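Local coordinates for protein succinate-semialdehyde dehydrogenase (NAD(P)(+)) (Marinobacter aquaeolei, PDB 3RH9) that probably oxidises succinate semialdehyde to succinate with NAD(P)+ as cofactor, as a member of the aldehyde dehydrogenase family, at residues P331-L345 against K359-P371. Residues are numbered along the deposited sequence; the frame is centred on the assembly and turned at random.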
ATOM      1  N   PRO A 331      -1.240 -21.029 -29.565  1.00 17.10           N
ATOM      2  CA  PRO A 331      -1.234 -22.071 -28.540  1.00 16.77           C
ATOM      3  C   PRO A 331      -1.274 -21.440 -27.157  1.00 18.73           C
ATOM      4  O   PRO A 331      -1.157 -20.213 -27.048  1.00 19.06           O
ATOM      5  CB  PRO A 331       0.118 -22.760 -28.741  1.00 17.85           C
ATOM      6  CG  PRO A 331       0.803 -22.035 -29.874  1.00 18.83           C
ATOM      7  CD  PRO A 331       0.111 -20.730 -30.055  1.00 17.53           C
ATOM      8  N   LEU A 332      -1.466 -22.263 -26.125  1.00 18.63           N
ATOM      9  CA  LEU A 332      -1.285 -21.845 -24.733  1.00 18.03           C
ATOM     10  C   LEU A 332       0.203 -21.918 -24.415  1.00 17.20           C
ATOM     11  O   LEU A 332       0.955 -22.518 -25.158  1.00 19.11           O
ATOM     12  CB  LEU A 332      -2.046 -22.767 -23.781  1.00 17.28           C
ATOM     13  CG  LEU A 332      -3.532 -23.001 -23.995  1.00 16.77           C
ATOM     14  CD1 LEU A 332      -4.036 -23.951 -22.934  1.00 15.68           C
ATOM     15  CD2 LEU A 332      -4.282 -21.688 -23.931  1.00 17.41           C
ATOM     16  N   ILE A 333       0.624 -21.331 -23.304  1.00 16.56           N
ATOM     17  CA  ILE A 333       2.041 -21.112 -23.047  1.00 16.48           C
ATOM     18  C   ILE A 333       2.832 -22.388 -22.749  1.00 15.99           C
ATOM     19  O   ILE A 333       3.998 -22.500 -23.121  1.00 16.30           O
ATOM     20  CB  ILE A 333       2.234 -20.107 -21.882  1.00 18.13           C
ATOM     21  CG1 ILE A 333       3.673 -19.592 -21.826  1.00 17.75           C
ATOM     22  CG2 ILE A 333       1.801 -20.732 -20.548  1.00 18.26           C
ATOM     23  CD1 ILE A 333       3.992 -18.530 -22.876  1.00 16.99           C
ATOM     24  N   ASN A 334       2.209 -23.335 -22.055  1.00 16.25           N
ATOM     25  CA  ASN A 334       2.886 -24.582 -21.685  1.00 14.66           C
ATOM     26  C   ASN A 334       1.974 -25.715 -21.260  1.00 14.28           C
ATOM     27  O   ASN A 334       0.762 -25.549 -21.136  1.00 14.49           O
ATOM     28  CB  ASN A 334       4.015 -24.368 -20.655  1.00 15.09           C
ATOM     29  CG  ASN A 334       3.530 -23.821 -19.310  1.00 15.06           C
ATOM     30  OD1 ASN A 334       2.422 -24.092 -18.858  1.00 15.75           O
ATOM     31  ND2 ASN A 334       4.390 -23.065 -18.657  1.00 14.49           N
ATOM     32  N   LYS A 335       2.580 -26.877 -21.055  1.00 15.49           N
ATOM     33  CA  LYS A 335       1.830 -28.089 -20.771  1.00 16.00           C
ATOM     34  C   LYS A 335       1.024 -27.950 -19.491  1.00 15.68           C
ATOM     35  O   LYS A 335      -0.110 -28.400 -19.420  1.00 15.60           O
ATOM     36  CB  LYS A 335       2.753 -29.307 -20.691  1.00 15.28           C
ATOM     37  CG  LYS A 335       1.978 -30.604 -20.681  1.00 17.08           C
ATOM     38  CD  LYS A 335       2.863 -31.809 -20.961  1.00 20.71           C
ATOM     39  CE  LYS A 335       2.021 -33.100 -21.042  1.00 22.95           C
ATOM     40  NZ  LYS A 335       1.202 -33.360 -19.798  1.00 20.56           N
ATOM     41  N   GLN A 336       1.600 -27.313 -18.483  1.00 14.67           N
ATOM     42  CA  GLN A 336       0.886 -27.160 -17.228  1.00 16.49           C
ATOM     43  C   GLN A 336      -0.418 -26.378 -17.466  1.00 17.18           C
ATOM     44  O   GLN A 336      -1.500 -26.802 -17.015  1.00 16.71           O
ATOM     45  CB  GLN A 336       1.772 -26.489 -16.180  1.00 17.34           C
ATOM     46  CG  GLN A 336       1.241 -26.558 -14.753  1.00 20.11           C
ATOM     47  CD  GLN A 336       2.027 -25.646 -13.796  1.00 26.15           C
ATOM     48  OE1 GLN A 336       1.562 -24.558 -13.439  1.00 29.44           O
ATOM     49  NE2 GLN A 336       3.229 -26.078 -13.400  1.00 22.82           N
ATOM     50  N   GLY A 337      -0.312 -25.262 -18.198  1.00 14.91           N
ATOM     51  CA  GLY A 337      -1.457 -24.441 -18.548  1.00 13.99           C
ATOM     52  C   GLY A 337      -2.485 -25.189 -19.380  1.00 15.19           C
ATOM     53  O   GLY A 337      -3.685 -25.153 -19.100  1.00 13.79           O
ATOM     54  N   PHE A 338      -2.004 -25.881 -20.405  1.00 15.35           N
ATOM     55  CA  PHE A 338      -2.849 -26.734 -21.221  1.00 14.41           C
ATOM     56  C   PHE A 338      -3.578 -27.791 -20.375  1.00 14.75           C
ATOM     57  O   PHE A 338      -4.785 -27.956 -20.476  1.00 14.18           O
ATOM     58  CB  PHE A 338      -2.012 -27.394 -22.322  1.00 14.40           C
ATOM     59  CG  PHE A 338      -2.824 -28.163 -23.303  1.00 15.60           C
ATOM     60  CD1 PHE A 338      -2.888 -29.541 -23.241  1.00 16.48           C
ATOM     61  CD2 PHE A 338      -3.554 -27.511 -24.279  1.00 16.87           C
ATOM     62  CE1 PHE A 338      -3.660 -30.257 -24.148  1.00 17.39           C
ATOM     63  CE2 PHE A 338      -4.323 -28.221 -25.181  1.00 16.89           C
ATOM     64  CZ  PHE A 338      -4.375 -29.594 -25.112  1.00 16.98           C
ATOM     65  N   ASP A 339      -2.851 -28.506 -19.529  1.00 15.04           N
ATOM     66  CA  ASP A 339      -3.485 -29.546 -18.733  1.00 14.83           C
ATOM     67  C   ASP A 339      -4.585 -28.980 -17.833  1.00 14.79           C
ATOM     68  O   ASP A 339      -5.611 -29.616 -17.631  1.00 15.17           O
ATOM     69  CB  ASP A 339      -2.444 -30.339 -17.933  1.00 14.02           C
ATOM     70  CG  ASP A 339      -1.572 -31.203 -18.828  1.00 15.60           C
ATOM     71  OD1 ASP A 339      -1.884 -31.306 -20.026  1.00 15.83           O
ATOM     72  OD2 ASP A 339      -0.568 -31.774 -18.352  1.00 17.07           O
ATOM     73  N   LYS A 340      -4.375 -27.783 -17.300  1.00 15.08           N
ATOM     74  CA  LYS A 340      -5.382 -27.152 -16.459  1.00 14.41           C
ATOM     75  C   LYS A 340      -6.649 -26.831 -17.252  1.00 14.63           C
ATOM     76  O   LYS A 340      -7.763 -27.149 -16.819  1.00 14.20           O
ATOM     77  CB  LYS A 340      -4.829 -25.887 -15.803  1.00 15.32           C
ATOM     78  CG  LYS A 340      -5.782 -25.249 -14.791  1.00 16.05           C
ATOM     79  CD  LYS A 340      -5.137 -24.113 -14.019  1.00 16.21           C
ATOM     80  CE  LYS A 340      -5.999 -23.745 -12.825  1.00 18.18           C
ATOM     81  NZ  LYS A 340      -5.273 -22.869 -11.868  1.00 18.94           N
ATOM     82  N   VAL A 341      -6.491 -26.207 -18.415  1.00 14.21           N
ATOM     83  CA  VAL A 341      -7.662 -25.924 -19.228  1.00 14.50           C
ATOM     84  C   VAL A 341      -8.377 -27.237 -19.531  1.00 14.60           C
ATOM     85  O   VAL A 341      -9.611 -27.306 -19.482  1.00 14.95           O
ATOM     86  CB  VAL A 341      -7.352 -25.150 -20.523  1.00 13.47           C
ATOM     87  CG1 VAL A 341      -8.643 -24.765 -21.210  1.00 13.57           C
ATOM     88  CG2 VAL A 341      -6.563 -23.911 -20.213  1.00 14.25           C
ATOM     89  N   LYS A 342      -7.605 -28.286 -19.805  1.00 14.13           N
ATOM     90  CA  LYS A 342      -8.196 -29.582 -20.098  1.00 14.21           C
ATOM     91  C   LYS A 342      -8.994 -30.089 -18.909  1.00 14.26           C
ATOM     92  O   LYS A 342     -10.156 -30.461 -19.048  1.00 13.99           O
ATOM     93  CB  LYS A 342      -7.132 -30.604 -20.483  1.00 15.80           C
ATOM     94  CG  LYS A 342      -7.731 -31.876 -21.073  1.00 17.38           C
ATOM     95  CD  LYS A 342      -6.760 -32.595 -21.984  1.00 18.51           C
ATOM     96  CE  LYS A 342      -5.755 -33.409 -21.205  1.00 17.78           C
ATOM     97  NZ  LYS A 342      -5.223 -34.504 -22.072  1.00 21.15           N
ATOM     98  N   ARG A 343      -8.361 -30.069 -17.742  1.00 13.75           N
ATOM     99  CA  ARG A 343      -8.946 -30.583 -16.515  1.00 13.85           C
ATOM    100  C   ARG A 343     -10.247 -29.876 -16.093  1.00 14.97           C
ATOM    101  O   ARG A 343     -11.158 -30.515 -15.562  1.00 14.89           O
ATOM    102  CB  ARG A 343      -7.908 -30.547 -15.390  1.00 13.64           C
ATOM    103  CG  ARG A 343      -8.496 -30.835 -14.050  1.00 14.85           C
ATOM    104  CD  ARG A 343      -7.468 -30.889 -12.960  1.00 15.45           C
ATOM    105  NE  ARG A 343      -6.854 -29.601 -12.644  1.00 16.65           N
ATOM    106  CZ  ARG A 343      -7.449 -28.614 -11.974  1.00 18.13           C
ATOM    107  NH1 ARG A 343      -8.707 -28.728 -11.574  1.00 17.19           N
ATOM    108  NH2 ARG A 343      -6.782 -27.493 -11.719  1.00 18.85           N
ATOM    109  N   HIS A 344     -10.324 -28.565 -16.331  1.00 15.46           N
ATOM    110  CA  HIS A 344     -11.541 -27.787 -16.086  1.00 14.72           C
ATOM    111  C   HIS A 344     -12.597 -28.133 -17.091  1.00 14.76           C
ATOM    112  O   HIS A 344     -13.785 -28.047 -16.798  1.00 15.78           O
ATOM    113  CB  HIS A 344     -11.284 -26.284 -16.188  1.00 15.48           C
ATOM    114  CG  HIS A 344     -10.570 -25.713 -15.006  1.00 17.44           C
ATOM    115  ND1 HIS A 344     -10.567 -24.366 -14.721  1.00 17.91           N
ATOM    116  CD2 HIS A 344      -9.841 -26.308 -14.033  1.00 17.48           C
ATOM    117  CE1 HIS A 344      -9.859 -24.154 -13.626  1.00 18.08           C
ATOM    118  NE2 HIS A 344      -9.409 -25.314 -13.189  1.00 18.11           N
ATOM    119  N   LEU A 345     -12.187 -28.488 -18.297  1.00 14.43           N
ATOM    120  CA  LEU A 345     -13.184 -28.922 -19.262  1.00 15.74           C
ATOM    121  C   LEU A 345     -13.766 -30.283 -18.829  1.00 15.42           C
ATOM    122  O   LEU A 345     -14.966 -30.443 -18.664  1.00 15.94           O
ATOM    123  CB  LEU A 345     -12.588 -28.985 -20.658  1.00 15.89           C
ATOM    124  CG  LEU A 345     -13.633 -29.199 -21.748  1.00 16.39           C
ATOM    125  CD1 LEU A 345     -14.717 -28.145 -21.668  1.00 14.78           C
ATOM    126  CD2 LEU A 345     -12.967 -29.206 -23.108  1.00 16.20           C
ATOM    127  N   LYS A 359     -14.392 -29.103 -28.568  1.00 22.56           N
ATOM    128  CA  LYS A 359     -14.163 -30.544 -28.591  1.00 23.22           C
ATOM    129  C   LYS A 359     -14.189 -31.177 -27.187  1.00 24.46           C
ATOM    130  O   LYS A 359     -13.861 -30.526 -26.185  1.00 23.36           O
ATOM    131  CB  LYS A 359     -12.800 -30.855 -29.230  1.00 24.03           C
ATOM    132  CG  LYS A 359     -12.578 -30.389 -30.668  1.00 24.59           C
ATOM    133  CD  LYS A 359     -11.175 -30.811 -31.108  1.00 26.49           C
ATOM    134  CE  LYS A 359     -10.591 -29.939 -32.217  1.00 31.54           C
ATOM    135  NZ  LYS A 359     -10.823 -30.465 -33.598  1.00 32.32           N
ATOM    136  N   GLN A 360     -14.574 -32.453 -27.136  1.00 23.40           N
ATOM    137  CA  GLN A 360     -14.399 -33.308 -25.959  1.00 21.57           C
ATOM    138  C   GLN A 360     -12.903 -33.442 -25.631  1.00 21.83           C
ATOM    139  O   GLN A 360     -12.077 -33.577 -26.532  1.00 22.14           O
ATOM    140  CB  GLN A 360     -14.982 -34.695 -26.256  1.00 21.81           C
ATOM    141  CG  GLN A 360     -16.428 -34.892 -25.845  1.00 20.30           C
ATOM    142  CD  GLN A 360     -16.566 -34.975 -24.337  1.00 24.38           C
ATOM    143  OE1 GLN A 360     -15.598 -35.294 -23.637  1.00 23.96           O
ATOM    144  NE2 GLN A 360     -17.760 -34.681 -23.824  1.00 21.86           N
ATOM    145  N   PRO A 361     -12.542 -33.413 -24.339  1.00 21.47           N
ATOM    146  CA  PRO A 361     -11.122 -33.398 -23.944  1.00 19.17           C
ATOM    147  C   PRO A 361     -10.270 -34.531 -24.525  1.00 20.27           C
ATOM    148  O   PRO A 361      -9.079 -34.332 -24.759  1.00 21.90           O
ATOM    149  CB  PRO A 361     -11.182 -33.506 -22.427  1.00 19.18           C
ATOM    150  CG  PRO A 361     -12.509 -32.904 -22.066  1.00 18.62           C
ATOM    151  CD  PRO A 361     -13.444 -33.290 -23.180  1.00 20.45           C
ATOM    152  N   ALA A 362     -10.854 -35.697 -24.765  1.00 19.45           N
ATOM    153  CA  ALA A 362     -10.074 -36.804 -25.293  1.00 19.80           C
ATOM    154  C   ALA A 362      -9.680 -36.575 -26.752  1.00 22.64           C
ATOM    155  O   ALA A 362      -8.754 -37.218 -27.249  1.00 23.38           O
ATOM    156  CB  ALA A 362     -10.817 -38.115 -25.135  1.00 18.16           C
ATOM    157  N   GLU A 363     -10.367 -35.656 -27.430  1.00 21.80           N
ATOM    158  CA  GLU A 363     -10.087 -35.354 -28.836  1.00 22.94           C
ATOM    159  C   GLU A 363      -9.009 -34.272 -28.990  1.00 25.84           C
ATOM    160  O   GLU A 363      -8.569 -33.962 -30.097  1.00 27.12           O
ATOM    161  CB  GLU A 363     -11.371 -34.919 -29.566  1.00 23.11           C
ATOM    162  CG  GLU A 363     -12.452 -36.003 -29.663  1.00 23.12           C
ATOM    163  CD  GLU A 363     -13.788 -35.466 -30.179  1.00 25.58           C
ATOM    164  OE1 GLU A 363     -13.813 -34.314 -30.666  1.00 26.61           O
ATOM    165  OE2 GLU A 363     -14.817 -36.191 -30.095  1.00 24.41           O
ATOM    166  N   LEU A 364      -8.590 -33.697 -27.871  1.00 26.15           N
ATOM    167  CA  LEU A 364      -7.648 -32.593 -27.900  1.00 25.27           C
ATOM    168  C   LEU A 364      -6.284 -33.004 -28.440  1.00 28.51           C
ATOM    169  O   LEU A 364      -5.701 -34.004 -27.997  1.00 27.00           O
ATOM    170  CB  LEU A 364      -7.507 -31.979 -26.510  1.00 24.22           C
ATOM    171  CG  LEU A 364      -8.413 -30.786 -26.194  1.00 22.41           C
ATOM    172  CD1 LEU A 364      -9.617 -30.718 -27.105  1.00 23.34           C
ATOM    173  CD2 LEU A 364      -8.833 -30.857 -24.745  1.00 21.34           C
ATOM    174  N   GLY A 365      -5.784 -32.196 -29.379  1.00 30.99           N
ATOM    175  CA  GLY A 365      -4.519 -32.424 -30.063  1.00 28.43           C
ATOM    176  C   GLY A 365      -3.281 -32.592 -29.197  1.00 29.80           C
ATOM    177  O   GLY A 365      -3.273 -32.303 -27.997  1.00 30.98           O
ATOM    178  N   ASP A 366      -2.214 -33.062 -29.834  1.00 28.94           N
ATOM    179  CA  ASP A 366      -0.955 -33.336 -29.153  1.00 30.83           C
ATOM    180  C   ASP A 366      -0.165 -32.058 -28.907  1.00 30.04           C
ATOM    181  O   ASP A 366       0.949 -32.104 -28.379  1.00 28.32           O
ATOM    182  CB  ASP A 366      -0.101 -34.221 -30.043  1.00 30.28           C
ATOM    183  CG  ASP A 366       0.205 -33.554 -31.372  1.00 31.57           C
ATOM    184  OD1 ASP A 366      -0.733 -33.421 -32.198  1.00 27.01           O
ATOM    185  OD2 ASP A 366       1.374 -33.137 -31.570  1.00 34.78           O
ATOM    186  N   GLY A 367      -0.721 -30.922 -29.322  1.00 28.12           N
ATOM    187  CA  GLY A 367      -0.003 -29.669 -29.196  1.00 25.45           C
ATOM    188  C   GLY A 367      -0.336 -28.935 -27.915  1.00 23.28           C
ATOM    189  O   GLY A 367      -0.825 -29.519 -26.947  1.00 23.60           O
ATOM    190  N   LEU A 368      -0.051 -27.643 -27.903  1.00 20.25           N
ATOM    191  CA  LEU A 368      -0.535 -26.788 -26.845  1.00 18.20           C
ATOM    192  C   LEU A 368      -1.738 -26.035 -27.380  1.00 18.26           C
ATOM    193  O   LEU A 368      -2.230 -25.095 -26.743  1.00 17.77           O
ATOM    194  CB  LEU A 368       0.555 -25.822 -26.403  1.00 17.95           C
ATOM    195  CG  LEU A 368       1.710 -26.550 -25.720  1.00 18.11           C
ATOM    196  CD1 LEU A 368       2.766 -25.589 -25.207  1.00 15.24           C
ATOM    197  CD2 LEU A 368       1.150 -27.389 -24.594  1.00 17.86           C
ATOM    198  N   PHE A 369      -2.217 -26.455 -28.552  1.00 17.82           N
ATOM    199  CA  PHE A 369      -3.363 -25.792 -29.176  1.00 17.93           C
ATOM    200  C   PHE A 369      -4.682 -26.239 -28.558  1.00 18.76           C
ATOM    201  O   PHE A 369      -5.054 -27.415 -28.602  1.00 20.14           O
ATOM    202  CB  PHE A 369      -3.385 -25.991 -30.696  1.00 17.53           C
ATOM    203  CG  PHE A 369      -2.132 -25.546 -31.382  1.00 16.80           C
ATOM    204  CD1 PHE A 369      -1.983 -24.236 -31.794  1.00 18.39           C
ATOM    205  CD2 PHE A 369      -1.101 -26.447 -31.622  1.00 18.27           C
ATOM    206  CE1 PHE A 369      -0.808 -23.816 -32.435  1.00 20.11           C
ATOM    207  CE2 PHE A 369       0.064 -26.049 -32.263  1.00 18.72           C
ATOM    208  CZ  PHE A 369       0.216 -24.725 -32.667  1.00 20.03           C
ATOM    209  N   PHE A 370      -5.387 -25.288 -27.969  1.00 18.52           N
ATOM    210  CA  PHE A 370      -6.661 -25.580 -27.357  1.00 16.98           C
ATOM    211  C   PHE A 370      -7.740 -24.741 -28.019  1.00 17.55           C
ATOM    212  O   PHE A 370      -7.672 -23.518 -28.029  1.00 16.96           O
ATOM    213  CB  PHE A 370      -6.592 -25.300 -25.865  1.00 17.34           C
ATOM    214  CG  PHE A 370      -7.664 -25.977 -25.076  1.00 17.25           C
ATOM    215  CD1 PHE A 370      -8.983 -25.585 -25.202  1.00 15.52           C
ATOM    216  CD2 PHE A 370      -7.349 -27.006 -24.200  1.00 15.88           C
ATOM    217  CE1 PHE A 370      -9.967 -26.208 -24.478  1.00 16.38           C
ATOM    218  CE2 PHE A 370      -8.334 -27.628 -23.470  1.00 15.78           C
ATOM    219  CZ  PHE A 370      -9.647 -27.231 -23.611  1.00 15.41           C
ATOM    220  N   PRO A 371      -8.749 -25.413 -28.577  1.00 18.80           N
ATOM    221  CA  PRO A 371      -9.830 -24.829 -29.373  1.00 18.00           C
ATOM    222  C   PRO A 371     -10.807 -24.018 -28.529  1.00 18.55           C
ATOM    223  O   PRO A 371     -11.124 -24.401 -27.411  1.00 19.10           O
ATOM    224  CB  PRO A 371     -10.559 -26.060 -29.920  1.00 17.70           C
ATOM    225  CG  PRO A 371      -9.686 -27.231 -29.597  1.00 19.46           C
ATOM    226  CD  PRO A 371      -8.929 -26.857 -28.393  1.00 17.94           C
TER
HETATM  227  O   HOH W   1      -6.347 -35.903 -25.072  1.00 19.17           O
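Leu332 N donates an almost straight hydrogen bond to Leu368 O (3.0 Å), pinning the lead-in to helix 335-350 against the loop 359-371; the CA atoms come nearest at Pro331 and Phe369. Phe370 is the hub of the apolar contact. With CG anti to the backbone N (chi1 -161°), its ring reaches the helix, where Val341 CG1 sits over the centre of one face, a CH-pi contact 3.6 Å from the centroid. The edge of the same ring meets Phe338 CE2 and Leu345 CD2, with the planes of Phe338 and Phe370 inclined at 66°. An alanine in place of Phe370 would probably open a gap beside Val341 CG1 and Leu345 CD2 and leave the Phe338 ring less firmly held on that side. Gly367 O lies over the centre of one face of Phe338, and Leu364 CB approaches its CZ. At the N-terminal end of the helix, Leu368 lays CD1 on Asn334 CA (3.7 Å) and CD2 against Phe338 CB, while Pro331 CB rests over the Phe369 face, offset toward the rim. Asn334 is the N-cap, its OD1 accepting from Gly337 N at 3.0 Å. Farther along, Leu345 CD2 packs on Pro361 CG (3.9 Å), and the aliphatic part of Lys342 runs past Leu364 CD2 in the opposite direction; a water donates to Pro361 O and is held weakly by Lys342 NZ. The contact thus fastens the loop joining strands 354-357 and 373-376, antiparallel neighbours at one border of the mixed sheet of the aldehyde dehydrogenase catalytic domain, onto helix 335-350, away from the predicted active-site Glu256. Leu345 also touches Thr373 and Val375 of the second strand, and Pro392 abuts both Leu332 and Phe370.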